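Protein Niban 2 (Homo sapiens, PDB 7CTP) may suppress apoptosis and promote melanoma cell invasion, as a PH-domain-containing member of the Niban family. Local coordinates at residues D382-G385 / E386-K390; V444-F447 / E448-H452; M371-N374 / V375-G379. One frame throughout, in Å; residues are numbered along the deposited sequence.

Contact 1 of 3, residues D382-G385 / E386-K390; sequences DKLG and EYMEK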
loop_
_atom_site.group_PDB
_atom_site.type_symbol
_atom_site.label_atom_id
_atom_site.label_comp_id
_atom_site.label_asym_id
_atom_site.label_seq_id
_atom_site.Cartn_x
_atom_site.Cartn_y
_atom_site.Cartn_z
ATOM N N ASP A 382 -19.172 9.172 -35.282
ATOM C CA ASP A 382 -20.451 9.135 -34.587
ATOM C C ASP A 382 -20.466 8.141 -33.436
ATOM O O ASP A 382 -21.310 8.259 -32.542
ATOM C CB ASP A 382 -21.560 8.814 -35.581
ATOM C CG ASP A 382 -22.854 9.534 -35.261
ATOM O OD1 ASP A 382 -23.571 9.907 -36.219
ATOM O OD2 ASP A 382 -23.153 9.729 -34.060
ATOM N N LYS A 383 -19.573 7.154 -33.439
ATOM C CA LYS A 383 -19.507 6.191 -32.346
ATOM C C LYS A 383 -18.345 6.466 -31.402
ATOM O O LYS A 383 -17.999 5.602 -30.586
ATOM C CB LYS A 383 -19.422 4.757 -32.889
ATOM C CG LYS A 383 -20.771 4.146 -33.297
ATOM C CD LYS A 383 -21.925 4.573 -32.372
ATOM C CE LYS A 383 -21.746 4.082 -30.946
ATOM N NZ LYS A 383 -22.333 4.952 -29.872
ATOM N N LEU A 384 -17.751 7.660 -31.488
ATOM C CA LEU A 384 -16.585 7.982 -30.672
ATOM C C LEU A 384 -16.898 7.905 -29.185
ATOM O O LEU A 384 -16.090 7.387 -28.405
ATOM C CB LEU A 384 -16.073 9.371 -31.028
ATOM C CG LEU A 384 -14.714 9.772 -30.473
ATOM C CD1 LEU A 384 -13.704 8.647 -30.633
ATOM C CD2 LEU A 384 -14.274 10.980 -31.226
ATOM N N GLY A 385 -18.055 8.431 -28.769
ATOM C CA GLY A 385 -18.417 8.385 -27.358
ATOM C C GLY A 385 -18.451 6.975 -26.810
ATOM O O GLY A 385 -18.063 6.730 -25.665
ATOM N N GLU A 386 -18.882 6.020 -27.637
ATOM C CA GLU A 386 -18.901 4.624 -27.220
ATOM C C GLU A 386 -17.489 4.079 -27.067
ATOM O O GLU A 386 -17.197 3.356 -26.106
ATOM C CB GLU A 386 -19.705 3.803 -28.228
ATOM C CG GLU A 386 -19.468 2.294 -28.228
ATOM C CD GLU A 386 -20.393 1.568 -29.200
ATOM O OE1 GLU A 386 -21.627 1.728 -29.078
ATOM O OE2 GLU A 386 -19.889 0.856 -30.096
ATOM N N TYR A 387 -16.588 4.439 -27.983
ATOM C CA TYR A 387 -15.218 3.942 -27.892
ATOM C C TYR A 387 -14.444 4.647 -26.785
ATOM O O TYR A 387 -13.638 4.018 -26.090
ATOM C CB TYR A 387 -14.505 4.103 -29.233
ATOM C CG TYR A 387 -15.210 3.447 -30.397
ATOM C CD1 TYR A 387 -15.952 2.281 -30.232
ATOM C CD2 TYR A 387 -15.122 3.992 -31.670
ATOM C CE1 TYR A 387 -16.595 1.681 -31.310
ATOM C CE2 TYR A 387 -15.758 3.410 -32.745
ATOM C CZ TYR A 387 -16.491 2.252 -32.565
ATOM O OH TYR A 387 -17.123 1.668 -33.646
ATOM N N MET A 388 -14.676 5.951 -26.607
ATOM C CA MET A 388 -13.998 6.689 -25.545
ATOM C C MET A 388 -14.431 6.219 -24.164
ATOM O O MET A 388 -13.633 6.258 -23.219
ATOM C CB MET A 388 -14.257 8.192 -25.684
ATOM C CG MET A 388 -13.582 8.843 -26.886
ATOM S SD MET A 388 -11.793 8.632 -26.927
ATOM C CE MET A 388 -11.381 9.087 -25.264
ATOM N N GLU A 389 -15.686 5.791 -24.025
ATOM C CA GLU A 389 -16.157 5.292 -22.740
ATOM C C GLU A 389 -15.408 4.029 -22.335
ATOM O O GLU A 389 -15.064 3.854 -21.159
ATOM C CB GLU A 389 -17.663 5.041 -22.802
ATOM C CG GLU A 389 -18.326 4.924 -21.446
ATOM C CD GLU A 389 -18.172 3.548 -20.847
ATOM O OE1 GLU A 389 -17.953 2.581 -21.613
ATOM O OE2 GLU A 389 -18.264 3.444 -19.605
ATOM N N LYS A 390 -15.137 3.145 -23.297
ATOM C CA LYS A 390 -14.377 1.937 -22.999
ATOM C C LYS A 390 -12.915 2.263 -22.725
ATOM O O LYS A 390 -12.305 1.698 -21.808
ATOM C CB LYS A 390 -14.506 0.935 -24.148
ATOM C CG LYS A 390 -15.713 0.004 -24.017
ATOM C CD LYS A 390 -16.075 -0.673 -25.338
ATOM C CE LYS A 390 -15.406 -2.035 -25.497
ATOM N NZ LYS A 390 -13.915 -1.974 -25.449
#
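L384 and M388, one helical turn apart, make the tightly packed part of this contact. Their side chains lie alongside each other and point the same way, with L384 CD1 3.8 Å from M388 CG. Beneath them M388 N gives a hydrogen bond of 2.7 Å to L384 O. Both side chains are buried: they meet M371 of helix 342-378, and on helix 422-455 L384 reaches L455 while M388 reaches E448 and L451. Y387 borders this apolar face. With CG anti to its own carbonyl carbon (chi1 -56°), the ring swings back over the preceding turn, where K383 O sits 3.4 Å above the plane of the Y387 ring, offset toward the rim. K383 CB also comes to 3.9 Å from Y387 CZ, while N374 and E378 of helix 342-378 touch the same tyrosine. Replacing Y387 by an alanine would probably strip K383 CB of its aromatic neighbour and open a gap against N374 and E378. The exposed side is looser and polar. There the bent chain of K383 crosses that of E386, and their salt bridge is long, 3.4 Å from K383 NZ to E386 OE1, with K383 CE nearer to that oxygen than the ammonium nitrogen is. Further along, E389 turns from the contact to pair with R67 and R393. K383 is the N-cap, and its carbonyl starts the backbone ladder, accepting the N-H of Y387 at 3.2 Å from K383 O and, weakly, that of E386. This is the N-terminal part of a short amphipathic helix, 384-391, laid with its apolar face against two long helices of an alpha-helical bundle.

Contact 2 of 3, residues V444-F447 / E448-H452; sequences VYTF and ETLLH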
loop_
_atom_site.group_PDB
_atom_site.type_symbol
_atom_site.label_atom_id
_atom_site.label_comp_id
_atom_site.label_asym_id
_atom_site.label_seq_id
_atom_site.Cartn_x
_atom_site.Cartn_y
_atom_site.Cartn_z
ATOM N N VAL A 444 -5.001 7.844 -20.384
ATOM C CA VAL A 444 -6.291 7.804 -21.067
ATOM C C VAL A 444 -7.105 9.054 -20.758
ATOM O O VAL A 444 -7.816 9.567 -21.628
ATOM C CB VAL A 444 -7.061 6.514 -20.728
ATOM C CG1 VAL A 444 -6.265 5.298 -21.201
ATOM C CG2 VAL A 444 -7.373 6.443 -19.252
ATOM N N TYR A 445 -7.005 9.583 -19.531
ATOM C CA TYR A 445 -7.701 10.834 -19.225
ATOM C C TYR A 445 -7.164 11.971 -20.083
ATOM O O TYR A 445 -7.930 12.760 -20.653
ATOM C CB TYR A 445 -7.563 11.183 -17.743
ATOM C CG TYR A 445 -8.199 12.518 -17.394
ATOM C CD1 TYR A 445 -9.583 12.663 -17.373
ATOM C CD2 TYR A 445 -7.419 13.629 -17.105
ATOM C CE1 TYR A 445 -10.171 13.874 -17.066
ATOM C CE2 TYR A 445 -8.001 14.849 -16.796
ATOM C CZ TYR A 445 -9.376 14.961 -16.778
ATOM O OH TYR A 445 -9.969 16.173 -16.469
ATOM N N THR A 446 -5.836 12.077 -20.170
ATOM C CA THR A 446 -5.219 13.097 -21.010
ATOM C C THR A 446 -5.628 12.926 -22.467
ATOM O O THR A 446 -5.981 13.902 -23.145
ATOM C CB THR A 446 -3.699 13.037 -20.874
ATOM O OG1 THR A 446 -3.331 13.239 -19.503
ATOM C CG2 THR A 446 -3.052 14.113 -21.733
ATOM N N PHE A 447 -5.591 11.686 -22.967
ATOM C CA PHE A 447 -5.977 11.434 -24.352
ATOM C C PHE A 447 -7.404 11.892 -24.616
ATOM O O PHE A 447 -7.677 12.553 -25.624
ATOM C CB PHE A 447 -5.836 9.950 -24.705
ATOM C CG PHE A 447 -6.137 9.653 -26.154
ATOM C CD1 PHE A 447 -5.203 9.940 -27.140
ATOM C CD2 PHE A 447 -7.366 9.122 -26.530
ATOM C CE1 PHE A 447 -5.482 9.689 -28.478
ATOM C CE2 PHE A 447 -7.650 8.866 -27.863
ATOM C CZ PHE A 447 -6.709 9.145 -28.835
ATOM N N GLU A 448 -8.328 11.545 -23.716
ATOM C CA GLU A 448 -9.723 11.938 -23.894
ATOM C C GLU A 448 -9.862 13.454 -23.900
ATOM O O GLU A 448 -10.504 14.032 -24.788
ATOM C CB GLU A 448 -10.597 11.335 -22.793
ATOM C CG GLU A 448 -12.056 11.782 -22.891
ATOM C CD GLU A 448 -12.975 11.073 -21.919
ATOM O OE1 GLU A 448 -12.476 10.468 -20.945
ATOM O OE2 GLU A 448 -14.205 11.133 -22.129
ATOM N N THR A 449 -9.248 14.116 -22.918
ATOM C CA THR A 449 -9.371 15.565 -22.801
ATOM C C THR A 449 -8.783 16.270 -24.017
ATOM O O THR A 449 -9.397 17.190 -24.574
ATOM C CB THR A 449 -8.698 16.043 -21.519
ATOM O OG1 THR A 449 -9.193 15.275 -20.416
ATOM C CG2 THR A 449 -9.008 17.513 -21.274
ATOM N N LEU A 450 -7.596 15.843 -24.451
ATOM C CA LEU A 450 -6.942 16.508 -25.574
ATOM C C LEU A 450 -7.643 16.197 -26.892
ATOM O O LEU A 450 -7.708 17.054 -27.780
ATOM C CB LEU A 450 -5.468 16.107 -25.634
ATOM C CG LEU A 450 -4.595 16.590 -24.481
ATOM C CD1 LEU A 450 -3.129 16.519 -24.860
ATOM C CD2 LEU A 450 -4.986 18.003 -24.059
ATOM N N LEU A 451 -8.180 14.982 -27.040
ATOM C CA LEU A 451 -8.903 14.657 -28.266
ATOM C C LEU A 451 -10.170 15.492 -28.387
ATOM O O LEU A 451 -10.487 15.997 -29.469
ATOM C CB LEU A 451 -9.233 13.168 -28.320
ATOM C CG LEU A 451 -9.882 12.642 -29.607
ATOM C CD1 LEU A 451 -8.999 12.908 -30.821
ATOM C CD2 LEU A 451 -10.196 11.153 -29.494
ATOM N N HIS A 452 -10.904 15.656 -27.284
ATOM C CA HIS A 452 -12.104 16.487 -27.322
ATOM C C HIS A 452 -11.757 17.916 -27.723
ATOM O O HIS A 452 -12.461 18.528 -28.534
ATOM C CB HIS A 452 -12.805 16.443 -25.962
ATOM C CG HIS A 452 -14.110 17.179 -25.915
ATOM N ND1 HIS A 452 -14.252 18.410 -25.306
ATOM C CD2 HIS A 452 -15.338 16.850 -26.387
ATOM C CE1 HIS A 452 -15.508 18.809 -25.410
ATOM N NE2 HIS A 452 -16.187 17.882 -26.063
HETATM O O HOH W 1 -10.602 8.936 -20.026
#
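A buried turn of the long helix 422-455 is built here from i to i+4 pairs, the regular spacing of an alpha-helix. The hydroxyl of T449 turns back on the preceding turn and donates to Y445 O, 2.8 Å from T449 OG1. T449 N donates to the same oxygen at 3.0 Å, so two bonds grip Y445 O, and they arrive from opposite faces of its carbonyl plane. The hydroxyl's position follows from its torsion: OG1 stands anti to the T449 carbonyl carbon (chi1 -51°), facing back along the helix. It also lies over the centre of the Y445 ring, 3.6 Å from T449 OG1 to the ring plane. On another side F447 and L451 run alongside each other, F447 CE2 3.8 Å from L451 CD2, and T446 CG2 rests 3.9 Å from L450 CD1. F364, V368 and M371 of helix 342-378 close on F447, while helix 464-511 brings V471 to F447 and I468 to L451. The T446 hydroxyl bonds to N442 O and L58 N. A water donates to E448 OE1 at 2.6 Å and weakly to V444 O. Both threonine hydroxyls of this turn are thus spent on backbone partners, and the additional bond from T449 is likely to draw electron density toward Y445 O while fixing the rotation of the threonine.

Contact 3 of 3, residues M371-N374 / V375-G379; sequences MNLN and VINEG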
loop_
_atom_site.group_PDB
_atom_site.type_symbol
_atom_site.label_atom_id
_atom_site.label_comp_id
_atom_site.label_asym_id
_atom_site.label_seq_id
_atom_site.Cartn_x
_atom_site.Cartn_y
_atom_site.Cartn_z
ATOM N N MET A 371 -9.015 1.719 -31.285
ATOM C CA MET A 371 -10.065 2.720 -31.471
ATOM C C MET A 371 -9.949 3.397 -32.831
ATOM O O MET A 371 -10.955 3.611 -33.519
ATOM C CB MET A 371 -10.010 3.769 -30.363
ATOM C CG MET A 371 -10.834 5.015 -30.698
ATOM S SD MET A 371 -10.485 6.381 -29.594
ATOM C CE MET A 371 -10.721 5.555 -28.030
ATOM N N ASN A 372 -8.723 3.735 -33.234
ATOM C CA ASN A 372 -8.503 4.389 -34.519
ATOM C C ASN A 372 -8.975 3.512 -35.671
ATOM O O ASN A 372 -9.578 4.006 -36.632
ATOM C CB ASN A 372 -7.022 4.725 -34.670
ATOM C CG ASN A 372 -6.785 5.941 -35.530
ATOM O OD1 ASN A 372 -7.676 6.767 -35.725
ATOM N ND2 ASN A 372 -5.571 6.064 -36.045
ATOM N N LEU A 373 -8.713 2.207 -35.584
ATOM C CA LEU A 373 -9.191 1.272 -36.596
ATOM C C LEU A 373 -10.709 1.284 -36.686
ATOM O O LEU A 373 -11.276 1.139 -37.776
ATOM C CB LEU A 373 -8.691 -0.135 -36.281
ATOM C CG LEU A 373 -9.120 -1.233 -37.252
ATOM C CD1 LEU A 373 -7.892 -1.939 -37.768
ATOM C CD2 LEU A 373 -10.077 -2.211 -36.577
ATOM N N ASN A 374 -11.388 1.451 -35.551
ATOM C CA ASN A 374 -12.844 1.486 -35.575
ATOM C C ASN A 374 -13.350 2.724 -36.302
ATOM O O ASN A 374 -14.330 2.658 -37.053
ATOM C CB ASN A 374 -13.399 1.436 -34.156
ATOM C CG ASN A 374 -13.352 0.046 -33.560
ATOM O OD1 ASN A 374 -13.096 -0.935 -34.259
ATOM N ND2 ASN A 374 -13.597 -0.046 -32.259
ATOM N N VAL A 375 -12.680 3.862 -36.117
ATOM C CA VAL A 375 -13.110 5.084 -36.791
ATOM C C VAL A 375 -12.959 4.941 -38.300
ATOM O O VAL A 375 -13.840 5.340 -39.072
ATOM C CB VAL A 375 -12.326 6.292 -36.250
ATOM C CG1 VAL A 375 -12.538 7.504 -37.155
ATOM C CG2 VAL A 375 -12.768 6.594 -34.824
ATOM N N ILE A 376 -11.846 4.357 -38.742
ATOM C CA ILE A 376 -11.638 4.139 -40.167
ATOM C C ILE A 376 -12.700 3.197 -40.722
ATOM O O ILE A 376 -13.214 3.400 -41.831
ATOM C CB ILE A 376 -10.211 3.616 -40.411
ATOM C CG1 ILE A 376 -9.201 4.747 -40.180
ATOM C CG2 ILE A 376 -10.075 3.026 -41.812
ATOM C CD1 ILE A 376 -7.780 4.367 -40.445
ATOM N N ASN A 377 -13.077 2.175 -39.945
ATOM C CA ASN A 377 -14.041 1.189 -40.428
ATOM C C ASN A 377 -15.441 1.777 -40.544
ATOM O O ASN A 377 -16.157 1.493 -41.513
ATOM C CB ASN A 377 -14.056 -0.030 -39.514
ATOM C CG ASN A 377 -12.914 -0.961 -39.788
ATOM O OD1 ASN A 377 -12.204 -0.804 -40.782
ATOM N ND2 ASN A 377 -12.723 -1.938 -38.911
ATOM N N GLU A 378 -15.860 2.585 -39.568
ATOM C CA GLU A 378 -17.126 3.290 -39.723
ATOM C C GLU A 378 -16.973 4.566 -40.539
ATOM O O GLU A 378 -17.984 5.166 -40.918
ATOM C CB GLU A 378 -17.741 3.602 -38.353
ATOM C CG GLU A 378 -18.664 2.498 -37.832
ATOM C CD GLU A 378 -17.906 1.414 -37.092
ATOM O OE1 GLU A 378 -16.659 1.418 -37.133
ATOM O OE2 GLU A 378 -18.559 0.548 -36.473
ATOM N N GLY A 379 -15.741 4.971 -40.830
ATOM C CA GLY A 379 -15.519 6.181 -41.615
ATOM C C GLY A 379 -16.152 7.403 -40.994
ATOM O O GLY A 379 -16.569 8.327 -41.705
#
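N377 leans back on L373, its ND2 3.5 Å from L373 CD2 and its CG 3.3 Å from L373 O. The carbonyl itself is taken by a backbone donor, N377 N at 3.0 Å from L373 O. The same i to i+4 pattern satisfies the neighbouring carbonyls: V375 N donates to M371 O at 3.1 Å, and I376 N to N372 O. N374 O receives E378 N at 2.9 Å. The E378 carboxylate folds back over this last pair, its chain bent at CB-CG (chi2 86°), which leaves E378 OE1 2.6 Å from N374 O. Here helix 342-378 ends in a Schellman motif: G379, with positive phi, is the C-prime residue, G380 N reaches back to V375 O, and G379 N makes a weak bond to I376 O. V375 O and, weakly, I376 O thus find donors beyond the last regular bond. On the inner side V375 meets L464 of helix 464-511, and the N372 side chain lies against C465, I468 and Q469 of that helix. M371 instead touches L391 of helix 384-391.

In the fold
Contacts 3 and 1 follow each other in the chain, one closing helix 342-378 and the other opening helix 384-391; contact 2 lies within helix 422-455. Contact 2 is the most buried of the three, with none of its touching residues fully exposed, whereas contacts 1 and 3 each have a buried face and an exposed one. M388 joins all three: its SD is 3.4 Å from M371 CE, its CE 3.4 Å from E448 CB. The polar chemistry follows position: a charged pair on the outside of contact 1, asparagines and a C-terminal cap in contact 3, threonine hydroxyls bonded to backbone in contact 2. Contacts 2 and 3, with centres about 17 Å apart, meet where F447 packs on M371.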